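Putative type I restriction enzyme R protein (Bacteroides fragilis NCTC 9343, PDB 3EVY) is a piece of the C-terminal part of an HsdR subunit, which is probably required for the DNA cleavage and ATP hydrolysis of a type I restriction system. Local coordinates at residues L16-R19 and F20-A24; K46-F49 and V50-R54; L74-E78 and Q79-D83; Y30-T33 and V34-G38. All blocks are in the same frame, centred on the assembly; numbering follows the deposited sequence.

Interaction 1. Residues L16-R19 and F20-A24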
loop_
_atom_site.group_PDB
_atom_site.type_symbol
_atom_site.label_atom_id
_atom_site.label_comp_id
_atom_site.label_asym_id
_atom_site.label_seq_id
_atom_site.Cartn_x
_atom_site.Cartn_y
_atom_site.Cartn_z
ATOM N N LEU A 16 -12.217 7.209 2.489
ATOM C CA LEU A 16 -11.042 6.691 1.802
ATOM C C LEU A 16 -9.994 6.073 2.785
ATOM O O LEU A 16 -9.242 5.165 2.400
ATOM C CB LEU A 16 -10.376 7.783 0.956
ATOM C CG LEU A 16 -11.148 8.476 -0.189
ATOM C CD1 LEU A 16 -10.586 9.956 -0.501
ATOM C CD2 LEU A 16 -11.084 7.631 -1.470
ATOM N N VAL A 17 -9.857 6.655 3.971
ATOM C CA VAL A 17 -8.937 6.110 4.988
ATOM C C VAL A 17 -9.378 4.711 5.376
ATOM O O VAL A 17 -8.551 3.815 5.468
ATOM C CB VAL A 17 -8.824 7.022 6.252
ATOM C CG1 VAL A 17 -8.185 6.284 7.469
ATOM C CG2 VAL A 17 -8.057 8.300 5.945
ATOM N N GLU A 18 -10.696 4.508 5.540
ATOM C CA GLU A 18 -11.231 3.192 5.883
ATOM C C GLU A 18 -10.961 2.154 4.790
ATOM O O GLU A 18 -10.502 1.066 5.080
ATOM C CB GLU A 18 -12.743 3.307 6.117
ATOM C CG GLU A 18 -13.351 1.973 6.487
ATOM C CD GLU A 18 -14.850 2.080 6.696
ATOM O OE1 GLU A 18 -15.313 3.161 7.161
ATOM O OE2 GLU A 18 -15.544 1.080 6.364
ATOM N N ARG A 19 -11.256 2.488 3.533
ATOM C CA ARG A 19 -10.854 1.694 2.392
ATOM C C ARG A 19 -9.317 1.396 2.368
ATOM O O ARG A 19 -8.905 0.280 2.042
ATOM C CB ARG A 19 -11.164 2.404 1.070
ATOM C CG ARG A 19 -12.557 2.167 0.529
ATOM C CD ARG A 19 -12.945 3.185 -0.586
ATOM N NE ARG A 19 -12.135 2.952 -1.783
ATOM C CZ ARG A 19 -12.002 3.817 -2.783
ATOM N NH1 ARG A 19 -12.658 4.971 -2.761
ATOM N NH2 ARG A 19 -11.228 3.507 -3.818
ATOM N N PHE A 20 -8.489 2.407 2.605
ATOM C CA PHE A 20 -7.003 2.180 2.513
ATOM C C PHE A 20 -6.598 1.142 3.568
ATOM O O PHE A 20 -5.799 0.232 3.291
ATOM C CB PHE A 20 -6.184 3.458 2.785
ATOM C CG PHE A 20 -4.688 3.187 2.726
ATOM C CD1 PHE A 20 -4.034 3.161 1.518
ATOM C CD2 PHE A 20 -4.011 2.757 3.847
ATOM C CE1 PHE A 20 -2.702 2.788 1.449
ATOM C CE2 PHE A 20 -2.667 2.424 3.777
ATOM C CZ PHE A 20 -2.027 2.443 2.600
ATOM N N ASN A 21 -7.177 1.281 4.763
ATOM C CA ASN A 21 -6.763 0.446 5.882
ATOM C C ASN A 21 -7.200 -1.023 5.709
ATOM O O ASN A 21 -6.497 -1.976 6.143
ATOM C CB ASN A 21 -7.208 1.034 7.222
ATOM C CG ASN A 21 -6.385 2.236 7.636
ATOM O OD1 ASN A 21 -5.280 2.493 7.081
ATOM N ND2 ASN A 21 -6.865 2.952 8.625
ATOM N N GLU A 22 -8.360 -1.214 5.096
ATOM C CA GLU A 22 -8.791 -2.579 4.750
ATOM C C GLU A 22 -7.925 -3.185 3.688
ATOM O O GLU A 22 -7.563 -4.382 3.771
ATOM C CB GLU A 22 -10.274 -2.601 4.330
ATOM C CG GLU A 22 -11.179 -2.273 5.491
ATOM C CD GLU A 22 -12.639 -1.928 5.060
ATOM O OE1 GLU A 22 -12.957 -1.973 3.824
ATOM O OE2 GLU A 22 -13.453 -1.590 5.976
ATOM N N MET A 23 -7.648 -2.410 2.644
ATOM C CA MET A 23 -6.722 -2.811 1.577
ATOM C C MET A 23 -5.353 -3.148 2.170
ATOM O O MET A 23 -4.756 -4.139 1.790
ATOM C CB MET A 23 -6.524 -1.663 0.631
ATOM C CG MET A 23 -5.995 -1.971 -0.747
ATOM S SD MET A 23 -6.242 -0.513 -1.873
ATOM C CE MET A 23 -8.036 -0.267 -1.349
ATOM N N ALA A 24 -4.864 -2.338 3.106
ATOM C CA ALA A 24 -3.520 -2.565 3.656
ATOM C C ALA A 24 -3.427 -3.879 4.465
ATOM O O ALA A 24 -2.461 -4.634 4.360
ATOM C CB ALA A 24 -3.102 -1.373 4.568
#

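Interaction 2. Residues K46-F49 and V50-R54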
loop_
_atom_site.group_PDB
_atom_site.type_symbol
_atom_site.label_atom_id
_atom_site.label_comp_id
_atom_site.label_asym_id
_atom_site.label_seq_id
_atom_site.Cartn_x
_atom_site.Cartn_y
_atom_site.Cartn_z
ATOM N N LYS A 46 4.380 -12.003 -8.504
ATOM C CA LYS A 46 4.944 -10.669 -8.761
ATOM C C LYS A 46 3.908 -9.745 -9.353
ATOM O O LYS A 46 3.811 -8.619 -8.930
ATOM C CB LYS A 46 6.182 -10.694 -9.635
ATOM C CG LYS A 46 7.231 -11.553 -9.070
ATOM C CD LYS A 46 8.166 -11.956 -10.163
ATOM C CE LYS A 46 9.393 -11.105 -10.116
ATOM N NZ LYS A 46 10.614 -11.930 -9.870
ATOM N N ARG A 47 3.091 -10.234 -10.285
ATOM C CA ARG A 47 2.020 -9.381 -10.804
ATOM C C ARG A 47 0.989 -8.988 -9.738
ATOM O O ARG A 47 0.511 -7.846 -9.739
ATOM C CB ARG A 47 1.317 -9.981 -12.001
ATOM C CG ARG A 47 2.279 -10.413 -13.101
ATOM C CD ARG A 47 3.185 -9.267 -13.537
ATOM N NE ARG A 47 4.442 -9.193 -12.764
ATOM C CZ ARG A 47 5.448 -8.347 -13.035
ATOM N NH1 ARG A 47 5.350 -7.482 -14.046
ATOM N NH2 ARG A 47 6.545 -8.356 -12.298
ATOM N N ARG A 48 0.656 -9.937 -8.866
ATOM C CA ARG A 48 -0.318 -9.699 -7.803
ATOM C C ARG A 48 0.186 -8.545 -6.907
ATOM O O ARG A 48 -0.586 -7.653 -6.529
ATOM C CB ARG A 48 -0.520 -10.981 -6.996
ATOM C CG ARG A 48 -1.266 -10.872 -5.656
ATOM C CD ARG A 48 -1.874 -12.258 -5.406
ATOM N NE ARG A 48 -1.889 -13.021 -6.686
ATOM C CZ ARG A 48 -2.286 -14.287 -6.810
ATOM N NH1 ARG A 48 -2.703 -14.933 -5.710
ATOM N NH2 ARG A 48 -2.276 -14.909 -8.014
ATOM N N PHE A 49 1.479 -8.582 -6.585
ATOM C CA PHE A 49 2.042 -7.605 -5.716
ATOM C C PHE A 49 2.015 -6.231 -6.382
ATOM O O PHE A 49 1.491 -5.273 -5.794
ATOM C CB PHE A 49 3.487 -7.930 -5.360
ATOM C CG PHE A 49 4.230 -6.738 -4.879
ATOM C CD1 PHE A 49 4.009 -6.253 -3.578
ATOM C CD2 PHE A 49 5.114 -6.063 -5.707
ATOM C CE1 PHE A 49 4.663 -5.126 -3.133
ATOM C CE2 PHE A 49 5.768 -4.990 -5.255
ATOM C CZ PHE A 49 5.552 -4.497 -3.965
ATOM N N VAL A 50 2.566 -6.137 -7.590
ATOM C CA VAL A 50 2.475 -4.904 -8.380
ATOM C C VAL A 50 1.050 -4.305 -8.456
ATOM O O VAL A 50 0.851 -3.126 -8.209
ATOM C CB VAL A 50 3.043 -5.165 -9.794
ATOM C CG1 VAL A 50 2.799 -3.962 -10.732
ATOM C CG2 VAL A 50 4.479 -5.447 -9.673
ATOM N N ILE A 51 0.045 -5.140 -8.758
ATOM C CA ILE A 51 -1.328 -4.666 -8.900
ATOM C C ILE A 51 -1.897 -4.197 -7.569
ATOM O O ILE A 51 -2.493 -3.126 -7.478
ATOM C CB ILE A 51 -2.165 -5.785 -9.559
ATOM C CG1 ILE A 51 -1.752 -5.865 -11.038
ATOM C CG2 ILE A 51 -3.645 -5.522 -9.420
ATOM C CD1 ILE A 51 -2.093 -7.221 -11.775
ATOM N N LEU A 52 -1.641 -4.954 -6.503
ATOM C CA LEU A 52 -2.084 -4.553 -5.208
ATOM C C LEU A 52 -1.381 -3.296 -4.770
ATOM O O LEU A 52 -1.979 -2.420 -4.148
ATOM C CB LEU A 52 -1.871 -5.655 -4.122
ATOM C CG LEU A 52 -2.825 -6.872 -4.119
ATOM C CD1 LEU A 52 -2.729 -7.703 -2.820
ATOM C CD2 LEU A 52 -4.270 -6.441 -4.334
ATOM N N PHE A 53 -0.079 -3.252 -4.982
ATOM C CA PHE A 53 0.605 -2.128 -4.454
ATOM C C PHE A 53 0.207 -0.874 -5.255
ATOM O O PHE A 53 0.124 0.225 -4.705
ATOM C CB PHE A 53 2.099 -2.308 -4.494
ATOM C CG PHE A 53 2.822 -1.177 -3.780
ATOM C CD1 PHE A 53 2.969 -1.211 -2.385
ATOM C CD2 PHE A 53 3.295 -0.082 -4.492
ATOM C CE1 PHE A 53 3.629 -0.161 -1.720
ATOM C CE2 PHE A 53 3.943 1.001 -3.802
ATOM C CZ PHE A 53 4.090 0.905 -2.430
ATOM N N ARG A 54 0.047 -0.999 -6.568
ATOM C CA ARG A 54 -0.439 0.197 -7.365
ATOM C C ARG A 54 -1.719 0.797 -6.832
ATOM O O ARG A 54 -1.854 2.009 -6.703
ATOM C CB ARG A 54 -0.649 -0.117 -8.856
ATOM C CG ARG A 54 -1.006 1.170 -9.681
ATOM C CD ARG A 54 -1.046 0.878 -11.160
ATOM N NE ARG A 54 -1.442 2.106 -11.841
ATOM C CZ ARG A 54 -1.805 2.179 -13.118
ATOM N NH1 ARG A 54 -1.801 1.092 -13.888
ATOM N NH2 ARG A 54 -2.142 3.361 -13.618
#

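Interaction 3. Residues L74-E78 and Q79-D83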
loop_
_atom_site.group_PDB
_atom_site.type_symbol
_atom_site.label_atom_id
_atom_site.label_comp_id
_atom_site.label_asym_id
_atom_site.label_seq_id
_atom_site.Cartn_x
_atom_site.Cartn_y
_atom_site.Cartn_z
ATOM N N LEU A 74 -3.227 6.072 8.880
ATOM C CA LEU A 74 -3.028 4.963 7.962
ATOM C C LEU A 74 -2.170 3.815 8.542
ATOM O O LEU A 74 -1.149 4.072 9.191
ATOM C CB LEU A 74 -2.282 5.453 6.711
ATOM C CG LEU A 74 -2.954 6.595 5.896
ATOM C CD1 LEU A 74 -2.216 6.666 4.587
ATOM C CD2 LEU A 74 -4.442 6.208 5.641
ATOM N N THR A 75 -2.573 2.575 8.237
ATOM C CA THR A 75 -1.772 1.372 8.483
ATOM C C THR A 75 -0.505 1.498 7.594
ATOM O O THR A 75 -0.583 2.055 6.489
ATOM C CB THR A 75 -2.562 0.116 8.058
ATOM O OG1 THR A 75 -3.770 0.058 8.816
ATOM C CG2 THR A 75 -1.790 -1.126 8.277
ATOM N N ILE A 76 0.633 1.011 8.087
ATOM C CA ILE A 76 1.907 1.049 7.390
ATOM C C ILE A 76 2.506 2.399 7.487
ATOM O O ILE A 76 1.923 3.401 6.987
ATOM C CB ILE A 76 1.822 0.617 5.851
ATOM C CG1 ILE A 76 0.989 -0.659 5.692
ATOM C CG2 ILE A 76 3.259 0.334 5.305
ATOM C CD1 ILE A 76 0.882 -1.191 4.213
ATOM N N GLU A 77 3.670 2.461 8.097
ATOM C CA GLU A 77 4.320 3.746 8.292
ATOM C C GLU A 77 4.805 4.254 6.928
ATOM O O GLU A 77 5.044 3.450 6.027
ATOM C CB GLU A 77 5.557 3.525 9.197
ATOM C CG GLU A 77 5.184 3.438 10.664
ATOM C CD GLU A 77 6.400 3.332 11.554
ATOM O OE1 GLU A 77 7.519 3.202 11.007
ATOM O OE2 GLU A 77 6.225 3.364 12.808
ATOM N N GLU A 78 4.990 5.580 6.802
ATOM C CA GLU A 78 5.478 6.179 5.526
ATOM C C GLU A 78 6.748 5.545 5.024
ATOM O O GLU A 78 6.828 5.150 3.847
ATOM C CB GLU A 78 5.697 7.680 5.686
ATOM C CG GLU A 78 4.410 8.458 5.557
ATOM C CD GLU A 78 3.719 8.243 4.180
ATOM O OE1 GLU A 78 4.371 8.232 3.114
ATOM O OE2 GLU A 78 2.514 8.023 4.190
ATOM N N GLN A 79 7.743 5.410 5.918
ATOM C CA GLN A 79 9.031 4.803 5.532
ATOM C C GLN A 79 8.912 3.357 5.047
ATOM O O GLN A 79 9.410 3.002 3.939
ATOM C CB GLN A 79 10.047 4.911 6.667
ATOM C CG GLN A 79 11.484 4.463 6.228
ATOM C CD GLN A 79 11.967 5.161 4.942
ATOM O OE1 GLN A 79 12.082 6.395 4.890
ATOM N NE2 GLN A 79 12.211 4.377 3.894
ATOM N N ARG A 80 8.277 2.516 5.874
ATOM C CA ARG A 80 7.954 1.146 5.497
ATOM C C ARG A 80 7.241 1.111 4.123
ATOM O O ARG A 80 7.563 0.285 3.239
ATOM C CB ARG A 80 7.064 0.521 6.576
ATOM C CG ARG A 80 6.662 -0.966 6.285
ATOM C CD ARG A 80 7.846 -1.974 6.290
ATOM N NE ARG A 80 8.595 -2.123 7.546
ATOM C CZ ARG A 80 8.333 -3.070 8.477
ATOM N NH1 ARG A 80 7.337 -3.956 8.322
ATOM N NH2 ARG A 80 9.070 -3.150 9.584
ATOM N N PHE A 81 6.291 2.021 3.941
ATOM C CA PHE A 81 5.491 2.026 2.688
ATOM C C PHE A 81 6.436 2.339 1.534
ATOM O O PHE A 81 6.354 1.709 0.508
ATOM C CB PHE A 81 4.416 3.124 2.758
ATOM C CG PHE A 81 3.390 3.018 1.669
ATOM C CD1 PHE A 81 2.294 2.124 1.818
ATOM C CD2 PHE A 81 3.531 3.732 0.477
ATOM C CE1 PHE A 81 1.370 1.972 0.818
ATOM C CE2 PHE A 81 2.559 3.596 -0.537
ATOM C CZ PHE A 81 1.484 2.723 -0.360
ATOM N N ALA A 82 7.306 3.352 1.735
ATOM C CA ALA A 82 8.381 3.680 0.747
ATOM C C ALA A 82 9.299 2.515 0.405
ATOM O O ALA A 82 9.732 2.360 -0.737
ATOM C CB ALA A 82 9.204 4.850 1.234
ATOM N N ASP A 83 9.636 1.703 1.405
ATOM C CA ASP A 83 10.415 0.488 1.181
ATOM C C ASP A 83 9.682 -0.531 0.309
ATOM O O ASP A 83 10.261 -1.126 -0.575
ATOM C CB ASP A 83 10.854 -0.098 2.530
ATOM C CG ASP A 83 11.858 0.813 3.273
ATOM O OD1 ASP A 83 12.537 1.633 2.625
ATOM O OD2 ASP A 83 11.928 0.740 4.506
HETATM O O HOH W 1 9.007 2.736 8.837
#

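Interaction 4. Residues Y30-T33 and V34-G38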
loop_
_atom_site.group_PDB
_atom_site.type_symbol
_atom_site.label_atom_id
_atom_site.label_comp_id
_atom_site.label_asym_id
_atom_site.label_seq_id
_atom_site.Cartn_x
_atom_site.Cartn_y
_atom_site.Cartn_z
ATOM N N TYR A 30 -0.686 -10.925 2.648
ATOM C CA TYR A 30 0.000 -11.561 1.532
ATOM C C TYR A 30 1.499 -11.314 1.571
ATOM O O TYR A 30 2.278 -12.222 1.250
ATOM C CB TYR A 30 -0.464 -11.001 0.179
ATOM C CG TYR A 30 -1.767 -11.569 -0.365
ATOM C CD1 TYR A 30 -1.801 -12.803 -1.072
ATOM C CD2 TYR A 30 -2.965 -10.861 -0.208
ATOM C CE1 TYR A 30 -3.005 -13.323 -1.587
ATOM C CE2 TYR A 30 -4.170 -11.359 -0.717
ATOM C CZ TYR A 30 -4.185 -12.584 -1.408
ATOM O OH TYR A 30 -5.403 -13.041 -1.891
ATOM N N PHE A 31 1.915 -10.099 1.936
ATOM C CA PHE A 31 3.341 -9.642 1.887
ATOM C C PHE A 31 3.656 -9.008 3.210
ATOM O O PHE A 31 3.602 -7.797 3.347
ATOM C CB PHE A 31 3.531 -8.634 0.756
ATOM C CG PHE A 31 2.933 -9.151 -0.563
ATOM C CD1 PHE A 31 3.507 -10.230 -1.231
ATOM C CD2 PHE A 31 1.804 -8.547 -1.100
ATOM C CE1 PHE A 31 2.896 -10.734 -2.392
ATOM C CE2 PHE A 31 1.195 -9.016 -2.265
ATOM C CZ PHE A 31 1.738 -10.096 -2.922
ATOM N N PRO A 32 3.906 -9.845 4.211
ATOM C CA PRO A 32 4.067 -9.371 5.573
ATOM C C PRO A 32 5.245 -8.441 5.793
ATOM O O PRO A 32 5.199 -7.678 6.711
ATOM C CB PRO A 32 4.170 -10.671 6.390
ATOM C CG PRO A 32 4.617 -11.729 5.404
ATOM C CD PRO A 32 3.894 -11.327 4.123
ATOM N N THR A 33 6.305 -8.520 4.971
ATOM C CA THR A 33 7.483 -7.717 5.142
ATOM C C THR A 33 8.035 -7.302 3.762
ATOM O O THR A 33 7.616 -7.785 2.733
ATOM C CB THR A 33 8.627 -8.516 5.842
ATOM O OG1 THR A 33 8.929 -9.660 5.017
ATOM C CG2 THR A 33 8.193 -8.973 7.259
ATOM N N VAL A 34 8.977 -6.399 3.766
ATOM C CA VAL A 34 9.554 -5.961 2.460
ATOM C C VAL A 34 10.325 -7.117 1.824
ATOM O O VAL A 34 10.186 -7.397 0.639
ATOM C CB VAL A 34 10.344 -4.684 2.616
ATOM C CG1 VAL A 34 11.118 -4.305 1.308
ATOM C CG2 VAL A 34 9.375 -3.530 3.045
ATOM N N LYS A 35 11.077 -7.844 2.638
ATOM C CA LYS A 35 11.868 -8.948 2.127
ATOM C C LYS A 35 10.983 -10.006 1.517
ATOM O O LYS A 35 11.385 -10.627 0.537
ATOM C CB LYS A 35 12.684 -9.582 3.249
ATOM C CG LYS A 35 13.875 -10.353 2.760
ATOM C CD LYS A 35 14.893 -10.536 3.864
ATOM C CE LYS A 35 15.969 -9.448 3.759
ATOM N NZ LYS A 35 16.718 -9.185 5.009
ATOM N N SER A 36 9.792 -10.244 2.095
ATOM C CA SER A 36 8.841 -11.252 1.502
ATOM C C SER A 36 8.496 -10.973 0.024
ATOM O O SER A 36 8.239 -11.925 -0.790
ATOM C CB SER A 36 7.574 -11.385 2.336
ATOM O OG SER A 36 6.653 -10.379 2.019
ATOM N N VAL A 37 8.500 -9.690 -0.348
ATOM C CA VAL A 37 8.264 -9.303 -1.757
ATOM C C VAL A 37 9.466 -9.710 -2.589
ATOM O O VAL A 37 9.328 -10.333 -3.655
ATOM C CB VAL A 37 7.995 -7.783 -1.975
ATOM C CG1 VAL A 37 7.760 -7.486 -3.491
ATOM C CG2 VAL A 37 6.813 -7.292 -1.155
ATOM N N GLY A 38 10.641 -9.385 -2.092
ATOM C CA GLY A 38 11.904 -9.889 -2.680
ATOM C C GLY A 38 11.914 -11.398 -2.912
ATOM O O GLY A 38 12.480 -11.847 -3.875
#

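Interaction 1. Residues L16-R19 and F20-A24
Glu18 and Glu22, one turn apart on the same helix, extend in the same direction from successive turns, and their carboxylates approach with the planes turned 65° against each other. Glu18 OE2 and Glu22 OE2 stand 3.4 Å apart, two acceptors of like charge, so the pair is probably mildly repulsive, and the solvent exposure of both residues would screen it. Glu18 reaches out as a fully extended chain, with CG anti to the backbone N (chi1 -180°), while Glu22, its CG beside its own backbone N (chi1 -67°), passes the carbonyl oxygen of Glu18 with CG at 3.4 Å.

Val17 and Asn21 form a second parallel pair. Val17 CG1 lies 3.8 Å from Asn21 ND2, a plain van der Waals touch; the amide's own hydrogen bonds lie elsewhere, for Asn21 OD1 accepts from Thr75 N and ND2 donates to Asp73 O. A short, two-ended side chain suits a place where a helix must hold a passing loop. On another flank Met23 bends at chi3 and brings CE to 3.5 Å from Arg19 O, the same oxygen that receives Met23 N at 3.0 Å.

Within helix 12-30 this stretch presents a divided surface. Leu16, Phe20 and Met23 turn to helix 43-63, where Phe20 meets Arg60 and Met23 meets Leu59, whereas Phe20 and Ala24 also touch Leu74 and Thr75 of the loop before helix 78-91.

Interaction 2. Residues K46-F49 and V50-R54
Two and a half turns of alpha-helix, the early part of helix 43-63 in this helical bundle, set Phe49 and Phe53 four residues apart on the buried side. The two side chains leave the helix as neighbours with a common heading, yet the rings are displaced so that there is little overlap: their centroids are 5.8 Å apart and their planes differ by 29°. The closer touch is aliphatic, with Phe53 CB over one face of the Phe49 ring, toward its rim and 4.0 Å from CE1. Large flat side chains suit this side because each also meets an aromatic elsewhere: Phe49 meets Phe31 edge-to-face, and Phe53 meets Phe81 and Tyr88.

The main chain keeps the spacing, with Phe53 N donating to Phe49 O at 2.7 Å. Toward solvent the character changes. Arg47 bends at chi2 (-55°), which carries its guanidinium past Val50, whose CG2 lies over one face; its NH2 also makes a weak hydrogen bond to Met91 O of helix 78-91. Ile51, exposed, drapes over the preceding turn, and its CD1 ends 3.4 Å from Arg47 O.

Interaction 3. Residues L74-E78 and Q79-D83
Phe81 N donates to Glu77 O at 2.8 Å, and Ala82 N does the same to Glu78 O, also at 2.8 Å; these bonds close the first turn of the helix. Glu78 suits that turn, where a negative charge probably suits the positive end of the helix dipole; its OE2 and OE1 form salt bridges with Arg60, on helix 43-63, and Lys64, just beyond that helix. From the N-cap position the Glu77 side chain reaches a first-turn amide through a water: Glu77 OE1 accepts from it at 2.7 Å, and the water in turn accepts a weak bond from Arg80 N at 3.1 Å. Farther along, Gln79 NE2 makes a weak bond to Asp83 OD1.

Beneath these polar groups Ile76 supplies the packing. Its CG2, anti to the backbone N (chi1 -46° for the CG1 branch), touches Arg80 CG at 3.8 Å and meets the Phe81 ring at its edge, near the ring plane, 4.0 Å from CD1. The Ile76 and Arg80 side chains cross at about a right angle, and it is the arginine's aliphatic stem, at CG, that meets the isoleucine methyl.

The loop thus enters helix 78-91 with Ile76 and Phe81 facing inward: Ile76 rests on Met56 of helix 43-63 and Leu28 of helix 12-30, and Phe81 lies against Met56 and Arg60, while exposed Arg80 touches Val34 of helix 34-38.

Interaction 4. Residues Y30-T33 and V34-G38
Two first torsions, 59° at Thr33 and 83° at Ser36, put each hydroxyl between its own backbone N and carbonyl carbon, where it is turned toward the other residue's backbone across the start of a helix. Thr33 OG1 accepts from Ser36 N at 3.1 Å, with an N-H...O angle of 152°. In the other direction Ser36 OG donates to Thr33 O at 2.9 Å, coming in tilted from the carbonyl plane. Threonine and serine suit these places because their hydroxyls are short enough to reach the main chain three residues away: one supplies an acceptor for a first-turn amide, the other a donor for the carbonyl of the capping residue.

Ser36 OG is also packed against the incoming loop, 3.4 Å from Phe31 CA and 3.6 Å from Pro32 CD. Proline fits there, having no N-H to satisfy as the chain turns toward the helix. On the buried side Phe31 CB meets Val37 CG2 at 4.0 Å, while that methyl sits obliquely to the Phe31 ring. Phe31 also meets the rings of Phe27 and Phe49, and Val34 and Val37 touch Tyr84 of helix 78-91.

The arrangement is an N-cap: Thr33 ends the loop after helix 12-30, and its reciprocal side-chain and main-chain bonds with Ser36 open the short helix 34-38 of this all-helical fragment.

Interactions 1 and 2 lie within single long helices, 12-30 and 43-63, and each has a buried flank and a solvent flank; interaction 2 is the more aromatic, interaction 1 carries a pair of like charges. Interactions 3 and 4 instead lie where loops become helices. Interaction 3 is a surface contact using water and carboxylates, whereas interaction 4 is partly buried and uses hydroxyls. The loop of interaction 3 joins interaction 1 through a polar contact, and its helix joins interaction 2 through an aromatic one. Val34 of interaction 4 packs on Arg80 and Asp83 of interaction 3, and Val37 on Phe49 of interaction 2. Interactions 1 and 4 do not touch.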